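Phenazine biosynthesis protein, PhzF family (Bacillus anthracis, PDB 3EDN) is a PhzF-family protein with a diaminopimelate epimerase-like fold, probably an enzyme of phenazine-type biosynthesis whose exact substrate is not established. Local coordinates at residues A[34-39]-A[50-55]; A[79-84]-A[96-101]; A[239-244]-A[279-284]. All blocks are in the same frame, centred on the assembly; numbering follows the deposited sequence.

Contacts 1 and 2 are neighbours in one half of the molecule, their centres about 13 Å apart, whereas contact 3 lies about 35 Å and about 26 Å from them, between centres. Contact 1 is buried and aromatic, a selenomethionine lying over a phenylalanine ring. Contact 2, also largely buried, is purely aliphatic, methyl against methyl; Val51 packing on Thr80 and Leu84, and a probable hydrogen bond between Ser54 OG and Glu99 OE1 (2.7 Å), join the two. Contact 3, partly buried and smallest (82 Å²), sets one leucine against an alanine and a threonine. No hydrogen bond crosses any interface; sulfate ions, probably from the crystallisation liquor, are bound by Arg38 in contact 1 and Lys101 in contact 2.

Contact 1. Residues A[34-39]-A[50-55]; sequences EEMQRI and FVLSSE. With SO4 (sulfate ion), chain E.
Met36, modelled as selenomethionine, lies over one face of the Phe50 ring; Phe50 and Met36 contribute 90 and 84 of the 223 Å² buried between 34-39 and 50-55. Met36 CB stands 3.8 Å from the ring centroid, 11° off the normal, a CH-pi contact almost directly above the centre. Farther along, SE is 4.4 Å from the same centroid but 30° off the normal, an oblique Met-aromatic contact. With chi2 at -179° the chain is extended as far as SE, the two side chains running past each other in opposite directions, and it bends at the last torsion, where CE meets Leu52. The backbone O of Met36 lies against the ring rim, 3.3 Å from Phe50 CZ.

Helix 33-43 connects the parallel neighbouring strands 20-25 and 48-52 of this diaminopimelate epimerase-like fold. The segment axes approach to 11.3 Å.

Further apolar contacts complete the seam. Ile39 CG2 meets the ring at its edge, 4.0 Å from Phe50 CZ, while Met36 CE and Leu52 CD2 touch tip to tip at 3.9 Å. Phe64 of strand 59-64 meets the Phe50 ring roughly perpendicularly.

Ionic interactions lie on the helix's outer side, where Arg38 grips a sulfate, probably from the crystallisation liquor, through NE to O3 (2.9 Å) and NH2 to O1 (3.2 Å). Lys42 also binds this sulfate, and Arg38 NH2 forms a salt bridge with the C-terminal carboxylate of Ile299.

Contact 2. Residues A[79-84]-A[96-101]; sequences GTIYAL and LTIETK. With SO4 (sulfate ion), chain O.
Helix 74-86 packs against strand 95-100 within the diaminopimelate epimerase-like fold, and the part of that packing made by 79-84 and 96-101 is an aliphatic cluster centred on Ile81. Its CD1 reaches from the helix to touch two strand residues: Leu96 CD2 at 3.5 Å and Ile98 CD1 at 3.8 Å. Both meetings are tip to tip, methyl against methyl. A second carbon of the same branch takes part, with Ile81 CG1 lying 3.9 Å from Ile98 CD1.

For Ile81 and Ile98 the torsions account for the meeting. In Ile81 a chi2 of -51° folds CD1 back instead of extending it, whereas Ile98 with chi2 of 171° holds its chain straight out toward the helix. Leu96 and Ile98 are two apart on the strand, so their side chains emerge on the same face. Ile81 also packs on Ile59 and Ile109, from the strands on either side of 95-100 in the sheet.

At the far end of the segment, away from the helix, the extended Lys101 side chain brings NZ to 2.8 Å from O3 of a sulfate that probably came from the crystallisation liquor. The same ion is held by Arg62 and by the backbone N of Glu34 of the second subunit, and NZ has a salt bridge to Glu69.

With 111 Å² buried and no hydrogen bond across the interface, helix and strand are held here by van der Waals and hydrophobic contact alone; the charged chemistry lies off this seam, with Lys101 and its sulfate and with Glu99, which pairs with Lys2 of the second subunit.

Contact 3. Residues A[239-244]-A[279-284]; sequences YYATYV and EKLQID
Leu281 carries this contact: 44 Å² of its surface is buried by helix residues, more than that of Ala241 (23 Å²) and Thr242 (15 Å²) together. A single methyl, CD1, does the touching. It lies 4.0 Å from Ala241 CB and 3.8 Å from Thr242 OG1, thus bridging two consecutive residues of the helix. The chi1 of -60° puts CG beside the backbone N, and with chi2 at 170° CD1 continues the line of the chain toward the helix.

Ala241 faces the leucine directly, its CB being the whole of its side chain, and the pairing is plainly apolar. Thr242 is placed differently: its side chain crosses that of Leu281 at an angle, and the approach of OG1 to CD1 is van der Waals contact. The hydroxyl's polar partner is the carbonyl O of Ala238, one turn back along the helix.

The helix is irregular near here. Tyr239 O accepts from both Thr242 N, at 3.0 Å, and Tyr243 N, at 2.8 Å, and a wider pi-type turn spans 240-244 as the helix nears its end. In the other segment, Gln282 NE2 donates to the syn side of Asp284 OD2 at 3.2 Å, with an N-H...acceptor angle of 162°, while Asp284 OD1 forms a salt bridge with Arg122.

Val272 of strand 266-273 packs on both Ala241 and Leu281, and Met252 of strand 251-258 touches Ala241. The contact therefore joins the last turns of helix 230-244 to the loop leading into strand 282-298, beside the antiparallel strands 251-258 and 266-273.

Contact 1. Residues A[34-39]-A[50-55]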
loop_
_atom_site.group_PDB
_atom_site.type_symbol
_atom_site.label_atom_id
_atom_site.label_comp_id
_atom_site.label_asym_id
_atom_site.label_seq_id
_atom_site.Cartn_x
_atom_site.Cartn_y
_atom_site.Cartn_z
ATOM N N GLU A 34 4.151 2.332 1.484
ATOM C CA GLU A 34 5.472 2.830 1.843
ATOM C C GLU A 34 5.382 4.267 2.324
ATOM O O GLU A 34 6.056 4.657 3.290
ATOM C CB GLU A 34 6.426 2.714 0.661
ATOM C CG GLU A 34 6.781 1.265 0.373
ATOM C CD GLU A 34 7.897 1.136 -0.650
ATOM O OE1 GLU A 34 8.827 1.969 -0.624
ATOM O OE2 GLU A 34 7.845 0.179 -1.458
ATOM N N GLU A 35 4.547 5.053 1.654
ATOM C CA GLU A 35 4.281 6.408 2.089
ATOM C C GLU A 35 3.633 6.430 3.468
ATOM O O GLU A 35 3.982 7.262 4.301
ATOM C CB GLU A 35 3.406 7.125 1.071
ATOM C CG GLU A 35 4.167 7.442 -0.208
ATOM C CD GLU A 35 3.293 8.049 -1.282
ATOM O OE1 GLU A 35 2.123 7.626 -1.434
ATOM O OE2 GLU A 35 3.798 8.942 -1.995
HETATM N N MSE A 36 2.674 5.542 3.704
HETATM C CA MSE A 36 2.043 5.504 5.016
HETATM C C MSE A 36 3.062 5.237 6.126
HETATM O O MSE A 36 3.062 5.896 7.166
HETATM C CB MSE A 36 0.941 4.462 5.058
HETATM C CG MSE A 36 -0.183 4.772 4.113
HETATM SE SE MSE A 36 -1.597 3.437 4.218
HETATM C CE MSE A 36 -2.217 3.484 2.385
ATOM N N GLN A 37 3.952 4.278 5.891
ATOM C CA GLN A 37 4.970 3.944 6.877
ATOM C C GLN A 37 5.906 5.145 7.131
ATOM O O GLN A 37 6.249 5.465 8.285
ATOM C CB GLN A 37 5.752 2.719 6.418
ATOM C CG GLN A 37 6.835 2.327 7.389
ATOM C CD GLN A 37 6.266 1.825 8.697
ATOM O OE1 GLN A 37 5.822 0.666 8.796
ATOM N NE2 GLN A 37 6.256 2.696 9.714
ATOM N N ARG A 38 6.280 5.839 6.058
ATOM C CA ARG A 38 7.139 7.014 6.178
ATOM C C ARG A 38 6.441 8.155 6.906
ATOM O O ARG A 38 7.059 8.865 7.700
ATOM C CB ARG A 38 7.635 7.470 4.804
ATOM C CG ARG A 38 8.629 6.488 4.210
ATOM C CD ARG A 38 8.954 6.819 2.755
ATOM N NE ARG A 38 9.468 8.176 2.587
ATOM C CZ ARG A 38 8.950 9.069 1.746
ATOM N NH1 ARG A 38 7.913 8.731 0.974
ATOM N NH2 ARG A 38 9.484 10.291 1.665
ATOM N N ILE A 39 5.159 8.350 6.616
ATOM C CA ILE A 39 4.405 9.378 7.318
ATOM C C ILE A 39 4.358 9.057 8.809
ATOM O O ILE A 39 4.590 9.926 9.646
ATOM C CB ILE A 39 2.979 9.501 6.760
ATOM C CG1 ILE A 39 2.986 10.171 5.383
ATOM C CG2 ILE A 39 2.089 10.294 7.720
ATOM C CD1 ILE A 39 1.732 9.900 4.545
ATOM N N PHE A 50 -4.699 5.447 9.068
ATOM C CA PHE A 50 -4.965 5.886 7.713
ATOM C C PHE A 50 -6.334 5.384 7.285
ATOM O O PHE A 50 -6.592 4.180 7.325
ATOM C CB PHE A 50 -3.880 5.312 6.814
ATOM C CG PHE A 50 -2.514 5.830 7.159
ATOM C CD1 PHE A 50 -2.015 6.950 6.510
ATOM C CD2 PHE A 50 -1.751 5.228 8.146
ATOM C CE1 PHE A 50 -0.773 7.464 6.831
ATOM C CE2 PHE A 50 -0.505 5.747 8.488
ATOM C CZ PHE A 50 -0.015 6.856 7.824
ATOM N N VAL A 51 -7.216 6.315 6.917
ATOM C CA VAL A 51 -8.595 5.971 6.564
ATOM C C VAL A 51 -8.710 5.739 5.062
ATOM O O VAL A 51 -8.288 6.595 4.281
ATOM C CB VAL A 51 -9.559 7.088 6.995
ATOM C CG1 VAL A 51 -11.009 6.761 6.626
ATOM C CG2 VAL A 51 -9.433 7.341 8.509
ATOM N N LEU A 52 -9.247 4.587 4.683
ATOM C CA LEU A 52 -9.180 4.074 3.306
ATOM C C LEU A 52 -10.537 3.566 2.828
ATOM O O LEU A 52 -11.455 3.350 3.625
ATOM C CB LEU A 52 -8.178 2.919 3.246
ATOM C CG LEU A 52 -6.762 3.353 3.627
ATOM C CD1 LEU A 52 -5.886 2.215 4.126
ATOM C CD2 LEU A 52 -6.120 3.993 2.415
ATOM N N SER A 53 -10.656 3.390 1.517
ATOM C CA SER A 53 -11.880 2.826 0.942
ATOM C C SER A 53 -11.898 1.313 1.150
ATOM O O SER A 53 -10.853 0.682 1.243
ATOM C CB SER A 53 -11.979 3.146 -0.561
ATOM O OG SER A 53 -12.197 4.535 -0.787
ATOM N N SER A 54 -13.099 0.731 1.201
ATOM C CA SER A 54 -13.251 -0.708 1.430
ATOM C C SER A 54 -14.259 -1.317 0.476
ATOM O O SER A 54 -15.278 -0.702 0.205
ATOM C CB SER A 54 -13.724 -1.002 2.863
ATOM O OG SER A 54 -13.871 -2.408 3.054
ATOM N N GLU A 55 -13.973 -2.546 0.040
ATOM C CA GLU A 55 -14.887 -3.345 -0.779
ATOM C C GLU A 55 -15.935 -4.076 0.055
ATOM O O GLU A 55 -16.944 -4.538 -0.481
ATOM C CB GLU A 55 -14.096 -4.395 -1.560
ATOM C CG GLU A 55 -13.144 -3.827 -2.608
ATOM C CD GLU A 55 -13.876 -3.348 -3.846
ATOM O OE1 GLU A 55 -14.846 -4.020 -4.262
ATOM O OE2 GLU A 55 -13.493 -2.296 -4.397
HETATM S S SO4 E . 12.572 9.532 4.366
HETATM O O1 SO4 E . 11.770 10.638 3.831
HETATM O O2 SO4 E . 12.361 9.412 5.807
HETATM O O3 SO4 E . 12.171 8.303 3.690
HETATM O O4 SO4 E . 13.975 9.836 4.119
#

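Contact 2. Residues A[79-84]-A[96-101]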
loop_
_atom_site.group_PDB
_atom_site.type_symbol
_atom_site.label_atom_id
_atom_site.label_comp_id
_atom_site.label_asym_id
_atom_site.label_seq_id
_atom_site.Cartn_x
_atom_site.Cartn_y
_atom_site.Cartn_z
ATOM N N GLY A 79 -9.722 7.174 18.434
ATOM C CA GLY A 79 -9.423 8.538 18.019
ATOM C C GLY A 79 -9.883 8.827 16.599
ATOM O O GLY A 79 -10.440 9.897 16.306
ATOM N N THR A 80 -9.674 7.865 15.713
ATOM C CA THR A 80 -9.967 8.088 14.284
ATOM C C THR A 80 -11.464 8.155 14.012
ATOM O O THR A 80 -11.942 9.070 13.333
ATOM C CB THR A 80 -9.298 7.032 13.393
ATOM O OG1 THR A 80 -7.876 7.087 13.578
ATOM C CG2 THR A 80 -9.606 7.262 11.915
ATOM N N ILE A 81 -12.225 7.209 14.555
ATOM C CA ILE A 81 -13.664 7.262 14.346
ATOM C C ILE A 81 -14.255 8.490 15.042
ATOM O O ILE A 81 -15.146 9.133 14.504
ATOM C CB ILE A 81 -14.375 5.978 14.777
ATOM C CG1 ILE A 81 -13.773 4.771 14.062
ATOM C CG2 ILE A 81 -15.886 6.079 14.500
ATOM C CD1 ILE A 81 -13.687 4.923 12.555
ATOM N N TYR A 82 -13.782 8.818 16.240
ATOM C CA TYR A 82 -14.241 10.046 16.881
ATOM C C TYR A 82 -14.009 11.264 15.957
ATOM O O TYR A 82 -14.895 12.112 15.773
ATOM C CB TYR A 82 -13.498 10.263 18.205
ATOM C CG TYR A 82 -13.930 11.535 18.887
ATOM C CD1 TYR A 82 -14.969 11.544 19.818
ATOM C CD2 TYR A 82 -13.326 12.745 18.565
ATOM C CE1 TYR A 82 -15.382 12.720 20.422
ATOM C CE2 TYR A 82 -13.723 13.931 19.183
ATOM C CZ TYR A 82 -14.754 13.909 20.096
ATOM O OH TYR A 82 -15.133 15.101 20.669
ATOM N N ALA A 83 -12.804 11.378 15.406
ATOM C CA ALA A 83 -12.501 12.509 14.535
ATOM C C ALA A 83 -13.390 12.525 13.294
ATOM O O ALA A 83 -13.948 13.568 12.927
ATOM C CB ALA A 83 -11.039 12.476 14.148
ATOM N N LEU A 84 -13.545 11.374 12.653
ATOM C CA LEU A 84 -14.425 11.324 11.473
ATOM C C LEU A 84 -15.841 11.748 11.823
ATOM O O LEU A 84 -16.467 12.532 11.108
ATOM C CB LEU A 84 -14.447 9.925 10.853
ATOM C CG LEU A 84 -13.162 9.411 10.214
ATOM C CD1 LEU A 84 -13.228 7.928 9.934
ATOM C CD2 LEU A 84 -12.910 10.153 8.894
ATOM N N LEU A 96 -20.812 1.349 12.564
ATOM C CA LEU A 96 -19.893 1.395 11.435
ATOM C C LEU A 96 -19.194 0.045 11.351
ATOM O O LEU A 96 -18.938 -0.579 12.382
ATOM C CB LEU A 96 -18.846 2.513 11.661
ATOM C CG LEU A 96 -17.877 2.922 10.546
ATOM C CD1 LEU A 96 -18.615 3.787 9.548
ATOM C CD2 LEU A 96 -16.633 3.652 11.065
ATOM N N THR A 97 -18.845 -0.397 10.148
ATOM C CA THR A 97 -17.899 -1.504 10.022
ATOM C C THR A 97 -16.571 -1.020 9.451
ATOM O O THR A 97 -16.537 -0.151 8.568
ATOM C CB THR A 97 -18.440 -2.652 9.145
ATOM O OG1 THR A 97 -18.839 -2.114 7.884
ATOM C CG2 THR A 97 -19.657 -3.335 9.819
ATOM N N ILE A 98 -15.483 -1.577 9.978
ATOM C CA ILE A 98 -14.129 -1.200 9.600
ATOM C C ILE A 98 -13.381 -2.440 9.136
ATOM O O ILE A 98 -13.190 -3.393 9.894
ATOM C CB ILE A 98 -13.338 -0.581 10.784
ATOM C CG1 ILE A 98 -14.073 0.621 11.392
ATOM C CG2 ILE A 98 -11.937 -0.193 10.324
ATOM C CD1 ILE A 98 -13.446 1.121 12.690
ATOM N N GLU A 99 -12.965 -2.440 7.877
ATOM C CA GLU A 99 -12.114 -3.508 7.394
ATOM C C GLU A 99 -10.693 -3.350 7.927
ATOM O O GLU A 99 -10.078 -2.296 7.754
ATOM C CB GLU A 99 -12.091 -3.544 5.870
ATOM C CG GLU A 99 -11.296 -4.742 5.380
ATOM C CD GLU A 99 -11.139 -4.819 3.885
ATOM O OE1 GLU A 99 -11.547 -3.864 3.178
ATOM O OE2 GLU A 99 -10.590 -5.862 3.438
ATOM N N THR A 100 -10.183 -4.383 8.589
ATOM C CA THR A 100 -8.786 -4.384 9.025
ATOM C C THR A 100 -8.137 -5.715 8.669
ATOM O O THR A 100 -8.809 -6.671 8.265
ATOM C CB THR A 100 -8.613 -4.173 10.554
ATOM O OG1 THR A 100 -8.865 -5.406 11.242
ATOM C CG2 THR A 100 -9.520 -3.059 11.081
ATOM N N LYS A 101 -6.820 -5.775 8.832
ATOM C CA LYS A 101 -6.092 -6.993 8.532
ATOM C C LYS A 101 -6.439 -8.108 9.520
ATOM O O LYS A 101 -6.222 -9.286 9.228
ATOM C CB LYS A 101 -4.583 -6.719 8.469
ATOM C CG LYS A 101 -4.190 -5.918 7.226
ATOM C CD LYS A 101 -2.685 -5.809 7.045
ATOM C CE LYS A 101 -2.355 -5.143 5.723
ATOM N NZ LYS A 101 -0.881 -5.090 5.545
HETATM S S SO4 O . 0.691 -4.917 1.935
HETATM O O1 SO4 O . 0.319 -4.912 0.525
HETATM O O2 SO4 O . 1.247 -3.627 2.321
HETATM O O3 SO4 O . -0.481 -5.232 2.743
HETATM O O4 SO4 O . 1.711 -5.954 2.107
#

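Contact 3. Residues A[239-244]-A[279-284]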
loop_
_atom_site.group_PDB
_atom_site.type_symbol
_atom_site.label_atom_id
_atom_site.label_comp_id
_atom_site.label_asym_id
_atom_site.label_seq_id
_atom_site.Cartn_x
_atom_site.Cartn_y
_atom_site.Cartn_z
ATOM N N TYR A 239 -11.411 -8.500 35.128
ATOM C CA TYR A 239 -10.871 -8.790 36.444
ATOM C C TYR A 239 -11.853 -8.314 37.514
ATOM O O TYR A 239 -12.161 -9.039 38.463
ATOM C CB TYR A 239 -9.514 -8.092 36.593
ATOM C CG TYR A 239 -8.821 -8.356 37.899
ATOM C CD1 TYR A 239 -7.836 -9.336 38.002
ATOM C CD2 TYR A 239 -9.119 -7.605 39.027
ATOM C CE1 TYR A 239 -7.188 -9.567 39.205
ATOM C CE2 TYR A 239 -8.472 -7.828 40.232
ATOM C CZ TYR A 239 -7.533 -8.819 40.321
ATOM O OH TYR A 239 -6.894 -8.996 41.515
ATOM N N TYR A 240 -12.364 -7.096 37.366
ATOM C CA TYR A 240 -13.306 -6.522 38.325
ATOM C C TYR A 240 -14.536 -7.398 38.455
ATOM O O TYR A 240 -14.981 -7.693 39.569
ATOM C CB TYR A 240 -13.704 -5.131 37.833
ATOM C CG TYR A 240 -14.497 -4.267 38.788
ATOM C CD1 TYR A 240 -13.870 -3.583 39.816
ATOM C CD2 TYR A 240 -15.864 -4.105 38.627
ATOM C CE1 TYR A 240 -14.580 -2.763 40.673
ATOM C CE2 TYR A 240 -16.589 -3.291 39.473
ATOM C CZ TYR A 240 -15.942 -2.626 40.493
ATOM O OH TYR A 240 -16.653 -1.809 41.343
ATOM N N ALA A 241 -15.073 -7.818 37.317
ATOM C CA ALA A 241 -16.275 -8.649 37.283
ATOM C C ALA A 241 -16.017 -10.056 37.827
ATOM O O ALA A 241 -16.959 -10.734 38.213
ATOM C CB ALA A 241 -16.826 -8.724 35.852
ATOM N N THR A 242 -14.755 -10.486 37.847
ATOM C CA THR A 242 -14.399 -11.855 38.242
ATOM C C THR A 242 -13.941 -11.943 39.705
ATOM O O THR A 242 -14.217 -12.952 40.378
ATOM C CB THR A 242 -13.314 -12.443 37.296
ATOM O OG1 THR A 242 -13.757 -12.348 35.933
ATOM C CG2 THR A 242 -13.044 -13.924 37.615
ATOM N N TYR A 243 -13.280 -10.897 40.203
ATOM C CA TYR A 243 -12.683 -10.915 41.544
ATOM C C TYR A 243 -13.214 -9.872 42.518
ATOM O O TYR A 243 -13.067 -10.027 43.736
ATOM C CB TYR A 243 -11.160 -10.728 41.455
ATOM C CG TYR A 243 -10.441 -11.776 40.639
ATOM C CD1 TYR A 243 -10.224 -13.057 41.143
ATOM C CD2 TYR A 243 -9.970 -11.487 39.369
ATOM C CE1 TYR A 243 -9.561 -14.010 40.395
ATOM C CE2 TYR A 243 -9.310 -12.434 38.612
ATOM C CZ TYR A 243 -9.111 -13.699 39.126
ATOM O OH TYR A 243 -8.455 -14.636 38.352
ATOM N N VAL A 244 -13.810 -8.795 42.007
ATOM C CA VAL A 244 -14.125 -7.657 42.863
ATOM C C VAL A 244 -15.626 -7.505 43.094
ATOM O O VAL A 244 -16.091 -7.527 44.237
ATOM C CB VAL A 244 -13.516 -6.340 42.323
ATOM C CG1 VAL A 244 -13.739 -5.199 43.311
ATOM C CG2 VAL A 244 -12.032 -6.512 42.042
ATOM N N GLU A 279 -19.561 -19.175 27.245
ATOM C CA GLU A 279 -18.629 -19.771 28.201
ATOM C C GLU A 279 -17.784 -18.735 28.923
ATOM O O GLU A 279 -17.306 -18.984 30.020
ATOM C CB GLU A 279 -17.691 -20.747 27.492
ATOM C CG GLU A 279 -18.385 -21.965 26.934
ATOM C CD GLU A 279 -17.420 -23.104 26.646
ATOM O OE1 GLU A 279 -16.177 -22.890 26.686
ATOM O OE2 GLU A 279 -17.917 -24.217 26.384
ATOM N N LYS A 280 -17.591 -17.577 28.298
ATOM C CA LYS A 280 -16.757 -16.530 28.873
ATOM C C LYS A 280 -17.532 -15.225 28.911
ATOM O O LYS A 280 -18.549 -15.062 28.226
ATOM C CB LYS A 280 -15.487 -16.318 28.031
ATOM C CG LYS A 280 -14.504 -17.500 28.013
ATOM C CD LYS A 280 -13.620 -17.548 29.247
ATOM C CE LYS A 280 -12.520 -18.629 29.135
ATOM N NZ LYS A 280 -11.281 -18.118 28.431
ATOM N N LEU A 281 -17.029 -14.279 29.687
ATOM C CA LEU A 281 -17.571 -12.925 29.652
ATOM C C LEU A 281 -17.317 -12.312 28.280
ATOM O O LEU A 281 -16.376 -12.691 27.566
ATOM C CB LEU A 281 -16.950 -12.046 30.751
ATOM C CG LEU A 281 -17.142 -12.491 32.208
ATOM C CD1 LEU A 281 -16.281 -11.689 33.165
ATOM C CD2 LEU A 281 -18.599 -12.385 32.622
ATOM N N GLN A 282 -18.194 -11.391 27.901
ATOM C CA GLN A 282 -17.979 -10.585 26.701
ATOM C C GLN A 282 -17.498 -9.230 27.176
ATOM O O GLN A 282 -18.062 -8.661 28.111
ATOM C CB GLN A 282 -19.283 -10.430 25.926
ATOM C CG GLN A 282 -19.207 -9.455 24.779
ATOM C CD GLN A 282 -20.539 -9.273 24.098
ATOM O OE1 GLN A 282 -21.175 -10.248 23.690
ATOM N NE2 GLN A 282 -20.969 -8.021 23.957
ATOM N N ILE A 283 -16.430 -8.728 26.557
ATOM C CA ILE A 283 -15.832 -7.448 26.960
ATOM C C ILE A 283 -15.877 -6.477 25.804
ATOM O O ILE A 283 -15.380 -6.779 24.718
ATOM C CB ILE A 283 -14.363 -7.614 27.433
ATOM C CG1 ILE A 283 -14.293 -8.527 28.663
ATOM C CG2 ILE A 283 -13.724 -6.239 27.727
ATOM C CD1 ILE A 283 -14.960 -7.942 29.897
ATOM N N ASP A 284 -16.506 -5.332 26.037
ATOM C CA ASP A 284 -16.400 -4.191 25.126
ATOM C C ASP A 284 -15.711 -3.035 25.837
ATOM O O ASP A 284 -15.798 -2.881 27.050
ATOM C CB ASP A 284 -17.786 -3.709 24.689
ATOM C CG ASP A 284 -18.634 -4.819 24.060
ATOM O OD1 ASP A 284 -18.327 -5.256 22.936
ATOM O OD2 ASP A 284 -19.640 -5.243 24.680
#